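Local atomic coordinates of uncharacterized protein (Bacteroides ovatus CL02T12C04, PDB entry 6PTM), a protein that probably cleaves sugar units from the ends of carrageenan chains as an exo-acting hydrolase of glycoside hydrolase family 42. Residues P169-D174 with Y553-Q558; H392-P397 with G422-S427; S418-N423 with D463-N468; A453-K458 with T497-T502. One frame throughout, in Å; residues are numbered along the deposited sequence.

Contact 1: residues P169-D174 with Y553-Q558; sequences PVFLAD and YIMSFQ
The F171 ring meets helix 551-559 with its outer end. M555 SD lies at the ring edge, near its plane, 3.8 Å from F171 CZ and 4.9 Å from the ring centroid, in a Met-aromatic contact whose sulfur sits 76° off the ring normal. I554 and Q558 come in obliquely, both from one side of the ring plane, while the sulfur is displaced slightly to the other. The I554 methyl CG2 lies 3.4 Å from the para carbon F171 CZ. The Q558 amide, its plane turned 58° from the ring, brings NE2 to 3.9 Å from F171 CE1, a packing distance; this nitrogen is hydrogen-bonded to T497 O. M555 is bent at chi2 and chi3, which brings its sulfur back to the phenyl edge and leaves its CG against P169. There the pyrrolidine CG stands 3.7 Å from M555 CG, and M162 touches both residues. The contact is thus largely apolar, while polar fixings flank it: P169 O bonds S551 OG and F171 N bonds N548 OD1, both groups lying just ahead of the helical segment. Strand 168-175 is the first of the eight parallel strands of a (beta/alpha)8 barrel. F171 sits at the break midway along it, and the short helix 551-559, which follows barrel helix 534-549, packs here between the barrel and strand 707-715 of the C-terminal antiparallel sheet, an arrangement in keeping with the TIM-barrel core of family 42 enzymes.

Contact 2: residues H392-P397 with G422-S427; sequences HIKIMP and GNDASS
I395 and N423 bring their backbones within 4.4 Å, CA to CA, where two chain segments run the same way, 24° apart, joined by a single direct hydrogen bond, D424 N to I395 O (3.1 Å), whose donor stands above the carbonyl plane. K394 centres an inverse gamma turn, and upstream of it a water bridges I393 N and G422 N. G422 lets the chains close in, since a CB on it would collide with I393 O. Among the side chains, K394 crosses D424 at about a right angle, its CG 3.5 Å from D424 CB. With CG anti to the backbone N (chi1 -178°), the lysine runs past the aspartate and places NZ on E470 OE1 and N292 OD1. D424 OD1 lies 3.7 Å from M396 CG, the two side chains pointing the same way. A glycine in place of D424 would probably leave the K394 methylenes and the M396 CG without the group they rest on, opening a gap beside them. P397 CG packs 3.6 Å from A425 CA. N423 folds back in an Asx turn: its OD1 accepts from A425 N (3.2 Å) on an in-plane lone pair, and from Y454 OH as well. These are the fifth and sixth strands of the (beta/alpha)8 barrel, meeting at their carboxy-terminal ends, the side on which TIM-barrel glycosidases carry their active site.

Contact 3: residues S418-N423 with D463-N468; sequences SEIIGN and DKVMFN
I421 pairs with M466 in a parallel bridge and bonds to the residues on either side of it. I421 N donates to V465 O (2.9 Å), nearly in line with the carbonyl, and I421 O accepts from F467 N (2.8 Å); a third bond, N423 N to F467 O, is long and weak. Ahead of the pair, a water accepts from V465 N and donates to E419 O. The apolar contacts fall on both faces of the sheet. On one, I420 CG2 lies beside F467 CB, 3.7 Å away and pointing the same way. On the other, I421 CB rests 4.0 Å from M466 CG; there too the polar N423 ND2 packs 3.6 Å from M466 CG. Beyond them the amides of N423 and N468 stand 70° apart and do not bond to each other; N468 ND2 turns to Y454 OH and A425 O. The charged group is K464, whose ammonium is bound by neutral oxygens. Extended beyond CG, its chain passes E419 O, 3.3 Å from K464 CG, and carries NZ to S418 O at 2.6 Å. The same ammonium also bonds T415 O, R416 O and S461 OG. Several carbonyls at and just beyond the end of helix 411-417 converge on one cation, which is likely to be favoured there by the negative end of the helix dipole, so K464 ties that end to the lead-in of strand 466-471.

Contact 4: residues A453-K458 with T497-T502; sequences AYDFMK and TIHGLT
Helices 486-498 and 448-460 both surround the (beta/alpha)8 barrel; the first ends in a Schellman motif packed against the second. G500, with a phi of 128°, is the residue that leaves the helical path, and a side chain on it would run into K458 CG and the preceding carbonyl. Just before it, H499 makes the direct polar link: its ND1 donates to D455 OD1 over 2.8 Å with an N-H...O angle of 153°. The carboxylate meets the imidazole edge, its plane 24° from the ring, and the nitrogen approaches OD1 on the syn side, somewhat out of the carboxylate plane. One water bridges the two residues, donating to both D455 OD1 and H499 O. D455 OD2 is taken by Y587 OH, and H499 NE2 by E708 OE1, so the imidazole stands between two carboxylates that would tend to favour its protonated form. With an alanine in place of D455, H499 ND1 and the Y587 hydroxyl would probably lose their carboxylate partner, leaving the ring held at NE2 by E708. Y454 lies along the same turn, with CB 3.6 Å from H499 O and ring atom CE2 4.1 Å from L501 CB, while its OH goes to N423 OD1. K458 bends at chi2 and chi3, which turns its chain toward G500: CG is 3.6 Å from H499 O, CE is 4.0 Å from G500 CA, and NZ, also bonded to P462 O, donates a hydrogen bond to a water 2.6 Å away that donates in turn to G500 O.

Contacts 2, 3 and 4 cluster with centres 9 to 11 Å apart, while contact 1 lies 11 Å from contact 4 and 18 Å from contact 2. Along the chain, contact 1 brackets the rest: its strand comes first and its helix last, contact 2 precedes contact 4, and the segments of contacts 3 and 4 alternate. Contacts 2 and 3 share G422 and N423 and join successive strands of the barrel wall, 391-394, 421-423 and 466-471. Contact 4 joins two outer helices, contact 1 the first strand to the helix beyond the barrel. T502 of contact 4 bonds M466 of contact 3 and, through its backbone, L172 of contact 1, where first and last strands close the barrel.

Contact 1: residues P169-D174 with Y553-Q558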
loop_
_atom_site.group_PDB
_atom_site.type_symbol
_atom_site.label_atom_id
_atom_site.label_comp_id
_atom_site.label_asym_id
_atom_site.label_seq_id
_atom_site.Cartn_x
_atom_site.Cartn_y
_atom_site.Cartn_z
ATOM N N PRO A 169 -10.403 17.177 -3.580
ATOM C CA PRO A 169 -9.543 15.994 -3.541
ATOM C C PRO A 169 -9.300 15.466 -4.962
ATOM O O PRO A 169 -10.268 15.353 -5.779
ATOM C CB PRO A 169 -10.270 14.957 -2.655
ATOM C CG PRO A 169 -11.531 15.643 -2.169
ATOM C CD PRO A 169 -11.703 16.939 -2.924
ATOM N N VAL A 170 -8.030 15.130 -5.230
ATOM C CA VAL A 170 -7.621 14.375 -6.440
ATOM C C VAL A 170 -6.763 13.176 -6.004
ATOM O O VAL A 170 -6.320 13.119 -4.835
ATOM C CB VAL A 170 -6.908 15.260 -7.479
ATOM C CG1 VAL A 170 -7.831 16.339 -8.010
ATOM C CG2 VAL A 170 -5.617 15.873 -6.949
ATOM N N PHE A 171 -6.570 12.259 -6.933
ATOM C CA PHE A 171 -5.756 11.037 -6.804
ATOM C C PHE A 171 -4.709 11.037 -7.918
ATOM O O PHE A 171 -5.068 11.263 -9.081
ATOM C CB PHE A 171 -6.686 9.819 -6.800
ATOM C CG PHE A 171 -7.770 9.937 -5.751
ATOM C CD1 PHE A 171 -7.457 9.834 -4.396
ATOM C CD2 PHE A 171 -9.082 10.211 -6.106
ATOM C CE1 PHE A 171 -8.436 9.996 -3.426
ATOM C CE2 PHE A 171 -10.046 10.405 -5.134
ATOM C CZ PHE A 171 -9.725 10.289 -3.802
ATOM N N LEU A 172 -3.461 10.719 -7.576
ATOM C CA LEU A 172 -2.311 10.879 -8.492
ATOM C C LEU A 172 -1.723 9.518 -8.900
ATOM O O LEU A 172 -1.545 8.622 -8.032
ATOM C CB LEU A 172 -1.249 11.767 -7.851
ATOM C CG LEU A 172 -1.677 13.195 -7.487
ATOM C CD1 LEU A 172 -0.438 13.998 -7.059
ATOM C CD2 LEU A 172 -2.452 13.918 -8.609
ATOM N N ALA A 173 -1.383 9.394 -10.177
ATOM C CA ALA A 173 -0.619 8.243 -10.707
ATOM C C ALA A 173 0.529 8.754 -11.568
ATOM O O ALA A 173 0.283 9.621 -12.439
ATOM C CB ALA A 173 -1.514 7.343 -11.498
ATOM N N ASP A 174 1.728 8.247 -11.316
ATOM C CA ASP A 174 2.903 8.360 -12.214
ATOM C C ASP A 174 3.638 6.999 -12.237
ATOM O O ASP A 174 3.102 6.008 -11.755
ATOM C CB ASP A 174 3.798 9.535 -11.805
ATOM C CG ASP A 174 4.602 10.119 -12.962
ATOM O OD1 ASP A 174 4.821 11.337 -12.981
ATOM O OD2 ASP A 174 5.061 9.338 -13.804
ATOM N N TYR A 553 -17.172 11.385 -3.093
ATOM C CA TYR A 553 -17.690 10.041 -2.751
ATOM C C TYR A 553 -16.521 9.176 -2.227
ATOM O O TYR A 553 -16.655 8.509 -1.190
ATOM C CB TYR A 553 -18.377 9.399 -3.956
ATOM C CG TYR A 553 -19.683 10.029 -4.381
ATOM C CD1 TYR A 553 -20.382 10.917 -3.569
ATOM C CD2 TYR A 553 -20.231 9.711 -5.622
ATOM C CE1 TYR A 553 -21.598 11.443 -3.975
ATOM C CE2 TYR A 553 -21.436 10.236 -6.039
ATOM C CZ TYR A 553 -22.125 11.097 -5.208
ATOM O OH TYR A 553 -23.325 11.607 -5.615
ATOM N N ILE A 554 -15.386 9.211 -2.934
ATOM C CA ILE A 554 -14.202 8.370 -2.645
ATOM C C ILE A 554 -13.698 8.752 -1.263
ATOM O O ILE A 554 -13.499 7.832 -0.403
ATOM C CB ILE A 554 -13.141 8.484 -3.756
ATOM C CG1 ILE A 554 -13.654 8.002 -5.112
ATOM C CG2 ILE A 554 -11.883 7.735 -3.352
ATOM C CD1 ILE A 554 -14.218 6.589 -5.121
ATOM N N MET A 555 -13.586 10.050 -0.965
ATOM C CA MET A 555 -13.083 10.403 0.382
ATOM C C MET A 555 -14.108 9.938 1.423
ATOM O O MET A 555 -13.667 9.481 2.449
ATOM C CB MET A 555 -12.785 11.894 0.552
ATOM C CG MET A 555 -11.739 12.423 -0.371
ATOM S SD MET A 555 -10.155 11.513 -0.281
ATOM C CE MET A 555 -9.897 11.520 1.492
ATOM N N SER A 556 -15.427 10.008 1.159
ATOM C CA SER A 556 -16.447 9.511 2.114
ATOM C C SER A 556 -16.258 8.001 2.341
ATOM O O SER A 556 -16.305 7.537 3.535
ATOM C CB SER A 556 -17.838 9.838 1.678
ATOM O OG SER A 556 -18.041 11.241 1.708
ATOM N N PHE A 557 -16.028 7.235 1.277
ATOM C CA PHE A 557 -15.743 5.780 1.434
ATOM C C PHE A 557 -14.456 5.572 2.244
ATOM O O PHE A 557 -14.485 4.696 3.111
ATOM C CB PHE A 557 -15.648 5.050 0.093
ATOM C CG PHE A 557 -16.968 4.876 -0.606
ATOM C CD1 PHE A 557 -17.971 4.102 -0.034
ATOM C CD2 PHE A 557 -17.204 5.456 -1.840
ATOM C CE1 PHE A 557 -19.190 3.928 -0.680
ATOM C CE2 PHE A 557 -18.401 5.240 -2.497
ATOM C CZ PHE A 557 -19.401 4.506 -1.910
ATOM N N GLN A 558 -13.379 6.327 2.003
ATOM C CA GLN A 558 -12.079 6.130 2.724
ATOM C C GLN A 558 -12.295 6.444 4.210
ATOM O O GLN A 558 -11.704 5.782 5.085
ATOM C CB GLN A 558 -10.959 7.048 2.211
ATOM C CG GLN A 558 -10.387 6.709 0.830
ATOM C CD GLN A 558 -9.180 7.564 0.522
ATOM O OE1 GLN A 558 -8.775 8.416 1.354
ATOM N NE2 GLN A 558 -8.567 7.315 -0.635
#

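Contact 2: residues H392-P397 with G422-S427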
loop_
_atom_site.group_PDB
_atom_site.type_symbol
_atom_site.label_atom_id
_atom_site.label_comp_id
_atom_site.label_asym_id
_atom_site.label_seq_id
_atom_site.Cartn_x
_atom_site.Cartn_y
_atom_site.Cartn_z
ATOM N N HIS A 392 7.908 9.640 5.088
ATOM C CA HIS A 392 7.342 8.294 4.955
ATOM C C HIS A 392 8.454 7.331 4.610
ATOM O O HIS A 392 9.577 7.753 4.304
ATOM C CB HIS A 392 6.208 8.294 3.909
ATOM C CG HIS A 392 6.582 8.927 2.619
ATOM N ND1 HIS A 392 6.949 8.185 1.510
ATOM C CD2 HIS A 392 6.603 10.223 2.249
ATOM C CE1 HIS A 392 7.204 9.004 0.513
ATOM N NE2 HIS A 392 6.985 10.283 0.939
ATOM N N ILE A 393 8.085 6.064 4.603
ATOM C CA ILE A 393 9.006 4.927 4.391
ATOM C C ILE A 393 8.358 3.985 3.370
ATOM O O ILE A 393 7.130 3.714 3.489
ATOM C CB ILE A 393 9.282 4.268 5.756
ATOM C CG1 ILE A 393 9.789 5.281 6.789
ATOM C CG2 ILE A 393 10.224 3.085 5.630
ATOM C CD1 ILE A 393 9.616 4.790 8.239
ATOM N N LYS A 394 9.140 3.481 2.412
ATOM C CA LYS A 394 8.603 2.513 1.417
ATOM C C LYS A 394 8.546 1.127 2.079
ATOM O O LYS A 394 9.385 0.245 1.793
ATOM C CB LYS A 394 9.414 2.539 0.131
ATOM C CG LYS A 394 8.876 1.590 -0.936
ATOM C CD LYS A 394 9.783 1.410 -2.096
ATOM C CE LYS A 394 9.992 2.701 -2.878
ATOM N NZ LYS A 394 10.805 2.476 -4.105
ATOM N N ILE A 395 7.591 0.969 2.987
ATOM C CA ILE A 395 7.442 -0.268 3.798
ATOM C C ILE A 395 6.767 -1.330 2.938
ATOM O O ILE A 395 5.755 -1.013 2.303
ATOM C CB ILE A 395 6.626 -0.001 5.068
ATOM C CG1 ILE A 395 7.352 0.959 6.012
ATOM C CG2 ILE A 395 6.275 -1.315 5.732
ATOM C CD1 ILE A 395 6.420 1.546 7.044
ATOM N N MET A 396 7.286 -2.556 2.970
ATOM C CA MET A 396 6.615 -3.704 2.313
ATOM C C MET A 396 5.459 -4.128 3.209
ATOM O O MET A 396 5.700 -4.639 4.281
ATOM C CB MET A 396 7.593 -4.864 2.151
ATOM C CG MET A 396 8.711 -4.563 1.180
ATOM S SD MET A 396 10.132 -5.619 1.501
ATOM C CE MET A 396 9.390 -7.266 1.533
ATOM N N PRO A 397 4.176 -3.973 2.840
ATOM C CA PRO A 397 3.098 -4.289 3.777
ATOM C C PRO A 397 3.070 -5.739 4.266
ATOM O O PRO A 397 2.525 -5.958 5.312
ATOM C CB PRO A 397 1.840 -4.004 2.969
ATOM C CG PRO A 397 2.287 -2.941 2.003
ATOM C CD PRO A 397 3.685 -3.361 1.605
ATOM N N GLY A 422 3.504 5.726 3.920
ATOM C CA GLY A 422 4.313 5.122 2.854
ATOM C C GLY A 422 4.127 3.624 2.821
ATOM O O GLY A 422 3.897 3.012 3.915
ATOM N N ASN A 423 4.247 3.060 1.616
ATOM C CA ASN A 423 4.319 1.601 1.370
ATOM C C ASN A 423 4.641 1.365 -0.107
ATOM O O ASN A 423 4.602 2.303 -0.868
ATOM C CB ASN A 423 3.015 0.881 1.712
ATOM C CG ASN A 423 1.820 1.432 0.967
ATOM O OD1 ASN A 423 1.567 1.043 -0.175
ATOM N ND2 ASN A 423 1.083 2.334 1.564
ATOM N N ASP A 424 4.880 0.111 -0.474
ATOM C CA ASP A 424 4.937 -0.351 -1.893
ATOM C C ASP A 424 4.118 -1.639 -1.961
ATOM O O ASP A 424 4.653 -2.690 -2.324
ATOM C CB ASP A 424 6.369 -0.389 -2.418
ATOM C CG ASP A 424 7.227 -1.529 -1.918
ATOM O OD1 ASP A 424 7.013 -1.971 -0.787
ATOM O OD2 ASP A 424 8.116 -1.952 -2.676
ATOM N N ALA A 425 2.852 -1.525 -1.578
ATOM C CA ALA A 425 1.871 -2.633 -1.606
ATOM C C ALA A 425 1.936 -3.300 -2.963
ATOM O O ALA A 425 1.974 -2.553 -3.981
ATOM C CB ALA A 425 0.467 -2.169 -1.322
ATOM N N SER A 426 1.973 -4.641 -2.931
ATOM C CA SER A 426 1.830 -5.578 -4.072
ATOM C C SER A 426 0.436 -6.206 -4.042
ATOM O O SER A 426 -0.127 -6.394 -2.932
ATOM C CB SER A 426 2.832 -6.708 -4.040
ATOM O OG SER A 426 4.153 -6.222 -4.120
ATOM N N SER A 427 -0.053 -6.583 -5.221
ATOM C CA SER A 427 -1.245 -7.445 -5.395
ATOM C C SER A 427 -0.910 -8.531 -6.436
ATOM O O SER A 427 -0.184 -9.471 -6.123
ATOM C CB SER A 427 -2.457 -6.604 -5.748
ATOM O OG SER A 427 -2.226 -5.834 -6.927
HETATM O O HOH W 1 5.584 5.434 6.164
#

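Contact 3: residues S418-N423 with D463-N468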
loop_
_atom_site.group_PDB
_atom_site.type_symbol
_atom_site.label_atom_id
_atom_site.label_comp_id
_atom_site.label_asym_id
_atom_site.label_seq_id
_atom_site.Cartn_x
_atom_site.Cartn_y
_atom_site.Cartn_z
ATOM N N SER A 418 4.994 8.651 10.776
ATOM C CA SER A 418 5.085 9.238 9.421
ATOM C C SER A 418 3.932 10.211 9.156
ATOM O O SER A 418 2.800 9.881 9.455
ATOM C CB SER A 418 5.070 8.143 8.395
ATOM O OG SER A 418 6.271 7.414 8.384
ATOM N N GLU A 419 4.250 11.374 8.602
ATOM C CA GLU A 419 3.248 12.391 8.187
ATOM C C GLU A 419 2.426 11.854 7.003
ATOM O O GLU A 419 1.289 12.262 6.863
ATOM C CB GLU A 419 3.911 13.739 7.916
ATOM C CG GLU A 419 4.560 14.346 9.143
ATOM C CD GLU A 419 5.811 13.667 9.680
ATOM O OE1 GLU A 419 6.565 13.050 8.904
ATOM O OE2 GLU A 419 6.022 13.765 10.886
ATOM N N ILE A 420 3.056 11.050 6.141
ATOM C CA ILE A 420 2.410 10.415 4.953
ATOM C C ILE A 420 2.527 8.890 5.137
ATOM O O ILE A 420 3.576 8.463 5.572
ATOM C CB ILE A 420 3.081 10.900 3.647
ATOM C CG1 ILE A 420 2.813 12.377 3.341
ATOM C CG2 ILE A 420 2.721 10.011 2.471
ATOM C CD1 ILE A 420 3.667 12.943 2.242
ATOM N N ILE A 421 1.471 8.128 4.854
ATOM C CA ILE A 421 1.511 6.643 4.958
ATOM C C ILE A 421 2.254 6.130 3.733
ATOM O O ILE A 421 1.691 6.161 2.642
ATOM C CB ILE A 421 0.110 6.043 5.103
ATOM C CG1 ILE A 421 -0.620 6.644 6.300
ATOM C CG2 ILE A 421 0.198 4.540 5.214
ATOM C CD1 ILE A 421 -2.073 6.275 6.353
ATOM N N GLY A 422 3.504 5.726 3.920
ATOM C CA GLY A 422 4.313 5.122 2.854
ATOM C C GLY A 422 4.127 3.624 2.821
ATOM O O GLY A 422 3.897 3.012 3.915
ATOM N N ASN A 423 4.247 3.060 1.616
ATOM C CA ASN A 423 4.319 1.601 1.370
ATOM C C ASN A 423 4.641 1.365 -0.107
ATOM O O ASN A 423 4.602 2.303 -0.868
ATOM C CB ASN A 423 3.015 0.881 1.712
ATOM C CG ASN A 423 1.820 1.432 0.967
ATOM O OD1 ASN A 423 1.567 1.043 -0.175
ATOM N ND2 ASN A 423 1.083 2.334 1.564
ATOM N N ASP A 463 -5.924 10.196 9.142
ATOM C CA ASP A 463 -5.984 11.592 8.621
ATOM C C ASP A 463 -4.729 11.968 7.826
ATOM O O ASP A 463 -4.309 13.152 7.854
ATOM C CB ASP A 463 -6.248 12.572 9.778
ATOM C CG ASP A 463 -7.586 12.293 10.459
ATOM O OD1 ASP A 463 -8.483 11.708 9.802
ATOM O OD2 ASP A 463 -7.711 12.614 11.649
ATOM N N LYS A 464 -4.203 11.023 7.076
ATOM C CA LYS A 464 -2.951 11.153 6.299
ATOM C C LYS A 464 -3.152 10.679 4.869
ATOM O O LYS A 464 -3.925 9.742 4.617
ATOM C CB LYS A 464 -1.811 10.343 6.922
ATOM C CG LYS A 464 -1.382 10.833 8.289
ATOM C CD LYS A 464 -0.382 9.886 8.954
ATOM C CE LYS A 464 -0.063 10.299 10.367
ATOM N NZ LYS A 464 0.782 9.283 11.011
ATOM N N VAL A 465 -2.500 11.384 3.960
ATOM C CA VAL A 465 -2.300 10.942 2.569
ATOM C C VAL A 465 -1.564 9.601 2.618
ATOM O O VAL A 465 -0.654 9.410 3.424
ATOM C CB VAL A 465 -1.563 12.042 1.802
ATOM C CG1 VAL A 465 -0.840 11.575 0.543
ATOM C CG2 VAL A 465 -2.538 13.163 1.495
ATOM N N MET A 466 -1.942 8.706 1.728
ATOM C CA MET A 466 -1.219 7.445 1.527
ATOM C C MET A 466 -0.529 7.459 0.156
ATOM O O MET A 466 -1.197 7.625 -0.885
ATOM C CB MET A 466 -2.152 6.242 1.661
ATOM C CG MET A 466 -1.385 4.933 1.519
ATOM S SD MET A 466 -2.500 3.508 1.307
ATOM C CE MET A 466 -3.194 3.443 2.960
ATOM N N PHE A 467 0.779 7.206 0.160
ATOM C CA PHE A 467 1.645 7.297 -1.037
ATOM C C PHE A 467 2.343 5.958 -1.246
ATOM O O PHE A 467 3.220 5.622 -0.457
ATOM C CB PHE A 467 2.649 8.439 -0.877
ATOM C CG PHE A 467 3.443 8.760 -2.120
ATOM C CD1 PHE A 467 3.111 8.252 -3.366
ATOM C CD2 PHE A 467 4.538 9.599 -2.030
ATOM C CE1 PHE A 467 3.859 8.575 -4.488
ATOM C CE2 PHE A 467 5.261 9.946 -3.157
ATOM C CZ PHE A 467 4.942 9.408 -4.378
ATOM N N ASN A 468 1.872 5.190 -2.222
ATOM C CA ASN A 468 2.534 3.949 -2.687
ATOM C C ASN A 468 3.640 4.344 -3.665
ATOM O O ASN A 468 3.315 4.728 -4.780
ATOM C CB ASN A 468 1.536 2.960 -3.286
ATOM C CG ASN A 468 2.175 1.624 -3.563
ATOM O OD1 ASN A 468 3.382 1.552 -3.857
ATOM N ND2 ASN A 468 1.351 0.578 -3.544
HETATM O O HOH W 2 -0.437 13.259 4.736
#

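Contact 4: residues A453-K458 with T497-T502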
loop_
_atom_site.group_PDB
_atom_site.type_symbol
_atom_site.label_atom_id
_atom_site.label_comp_id
_atom_site.label_asym_id
_atom_site.label_seq_id
_atom_site.Cartn_x
_atom_site.Cartn_y
_atom_site.Cartn_z
ATOM N N ALA A 453 -3.889 -4.743 4.997
ATOM C CA ALA A 453 -2.763 -3.897 5.484
ATOM C C ALA A 453 -3.133 -2.392 5.404
ATOM O O ALA A 453 -2.825 -1.649 6.351
ATOM C CB ALA A 453 -1.494 -4.201 4.737
ATOM N N TYR A 454 -3.751 -1.939 4.305
ATOM C CA TYR A 454 -4.261 -0.546 4.154
ATOM C C TYR A 454 -5.210 -0.239 5.329
ATOM O O TYR A 454 -5.123 0.857 5.950
ATOM C CB TYR A 454 -4.835 -0.379 2.735
ATOM C CG TYR A 454 -3.777 -0.117 1.679
ATOM C CD1 TYR A 454 -2.423 -0.360 1.916
ATOM C CD2 TYR A 454 -4.122 0.375 0.434
ATOM C CE1 TYR A 454 -1.464 -0.109 0.952
ATOM C CE2 TYR A 454 -3.170 0.623 -0.544
ATOM C CZ TYR A 454 -1.839 0.408 -0.277
ATOM O OH TYR A 454 -0.914 0.703 -1.238
ATOM N N ASP A 455 -6.117 -1.169 5.634
ATOM C CA ASP A 455 -7.112 -0.983 6.722
ATOM C C ASP A 455 -6.390 -0.866 8.075
ATOM O O ASP A 455 -6.845 -0.072 8.934
ATOM C CB ASP A 455 -8.192 -2.074 6.691
ATOM C CG ASP A 455 -9.175 -1.902 5.535
ATOM O OD1 ASP A 455 -9.112 -0.818 4.881
ATOM O OD2 ASP A 455 -9.969 -2.860 5.272
ATOM N N PHE A 456 -5.294 -1.590 8.266
ATOM C CA PHE A 456 -4.498 -1.490 9.505
ATOM C C PHE A 456 -3.847 -0.092 9.557
ATOM O O PHE A 456 -3.963 0.600 10.590
ATOM C CB PHE A 456 -3.543 -2.678 9.622
ATOM C CG PHE A 456 -2.678 -2.629 10.854
ATOM C CD1 PHE A 456 -3.167 -3.055 12.083
ATOM C CD2 PHE A 456 -1.403 -2.071 10.807
ATOM C CE1 PHE A 456 -2.373 -2.976 13.226
ATOM C CE2 PHE A 456 -0.603 -2.024 11.948
ATOM C CZ PHE A 456 -1.090 -2.461 13.157
ATOM N N MET A 457 -3.156 0.296 8.494
ATOM C CA MET A 457 -2.473 1.607 8.402
ATOM C C MET A 457 -3.512 2.744 8.622
ATOM O O MET A 457 -3.212 3.690 9.369
ATOM C CB MET A 457 -1.805 1.736 7.031
ATOM C CG MET A 457 -0.585 0.898 6.836
ATOM S SD MET A 457 0.001 1.035 5.097
ATOM C CE MET A 457 0.341 -0.671 4.669
ATOM N N LYS A 458 -4.709 2.672 8.020
ATOM C CA LYS A 458 -5.716 3.738 8.188
ATOM C C LYS A 458 -6.367 3.646 9.582
ATOM O O LYS A 458 -6.797 4.700 10.091
ATOM C CB LYS A 458 -6.767 3.678 7.084
ATOM C CG LYS A 458 -6.246 4.009 5.689
ATOM C CD LYS A 458 -5.920 5.493 5.513
ATOM C CE LYS A 458 -7.181 6.256 5.198
ATOM N NZ LYS A 458 -6.916 7.693 5.067
ATOM N N THR A 497 -7.757 2.506 -3.684
ATOM C CA THR A 497 -8.162 3.897 -3.395
ATOM C C THR A 497 -9.320 3.904 -2.392
ATOM O O THR A 497 -9.283 4.721 -1.453
ATOM C CB THR A 497 -8.473 4.683 -4.674
ATOM O OG1 THR A 497 -7.312 4.600 -5.501
ATOM C CG2 THR A 497 -8.798 6.110 -4.299
ATOM N N ILE A 498 -10.281 2.997 -2.538
ATOM C CA ILE A 498 -11.370 2.860 -1.533
ATOM C C ILE A 498 -10.757 2.640 -0.131
ATOM O O ILE A 498 -11.307 3.182 0.852
ATOM C CB ILE A 498 -12.364 1.768 -1.939
ATOM C CG1 ILE A 498 -13.174 2.195 -3.177
ATOM C CG2 ILE A 498 -13.239 1.366 -0.751
ATOM C CD1 ILE A 498 -14.102 3.361 -2.973
ATOM N N HIS A 499 -9.648 1.903 -0.030
ATOM C CA HIS A 499 -9.014 1.539 1.258
ATOM C C HIS A 499 -7.967 2.583 1.694
ATOM O O HIS A 499 -7.252 2.302 2.677
ATOM C CB HIS A 499 -8.487 0.122 1.151
ATOM C CG HIS A 499 -9.560 -0.938 1.146
ATOM N ND1 HIS A 499 -9.837 -1.703 2.273
ATOM C CD2 HIS A 499 -10.423 -1.344 0.181
ATOM C CE1 HIS A 499 -10.801 -2.560 1.999
ATOM N NE2 HIS A 499 -11.187 -2.362 0.691
ATOM N N GLY A 500 -7.816 3.701 0.978
ATOM C CA GLY A 500 -7.017 4.841 1.470
ATOM C C GLY A 500 -5.954 5.352 0.511
ATOM O O GLY A 500 -5.417 6.420 0.769
ATOM N N LEU A 501 -5.627 4.619 -0.538
ATOM C CA LEU A 501 -4.545 5.054 -1.451
ATOM C C LEU A 501 -4.863 6.422 -2.070
ATOM O O LEU A 501 -5.952 6.601 -2.673
ATOM C CB LEU A 501 -4.368 4.005 -2.536
ATOM C CG LEU A 501 -3.271 4.291 -3.557
ATOM C CD1 LEU A 501 -1.909 4.417 -2.862
ATOM C CD2 LEU A 501 -3.274 3.160 -4.571
ATOM N N THR A 502 -3.882 7.321 -2.018
ATOM C CA THR A 502 -4.029 8.712 -2.513
ATOM C C THR A 502 -3.169 8.929 -3.754
ATOM O O THR A 502 -3.597 9.646 -4.644
ATOM C CB THR A 502 -3.683 9.778 -1.465
ATOM O OG1 THR A 502 -4.006 9.349 -0.144
ATOM C CG2 THR A 502 -4.415 11.067 -1.767
HETATM O O HOH W 3 -8.928 1.813 5.001
HETATM O O HOH W 4 -5.237 7.842 3.114
#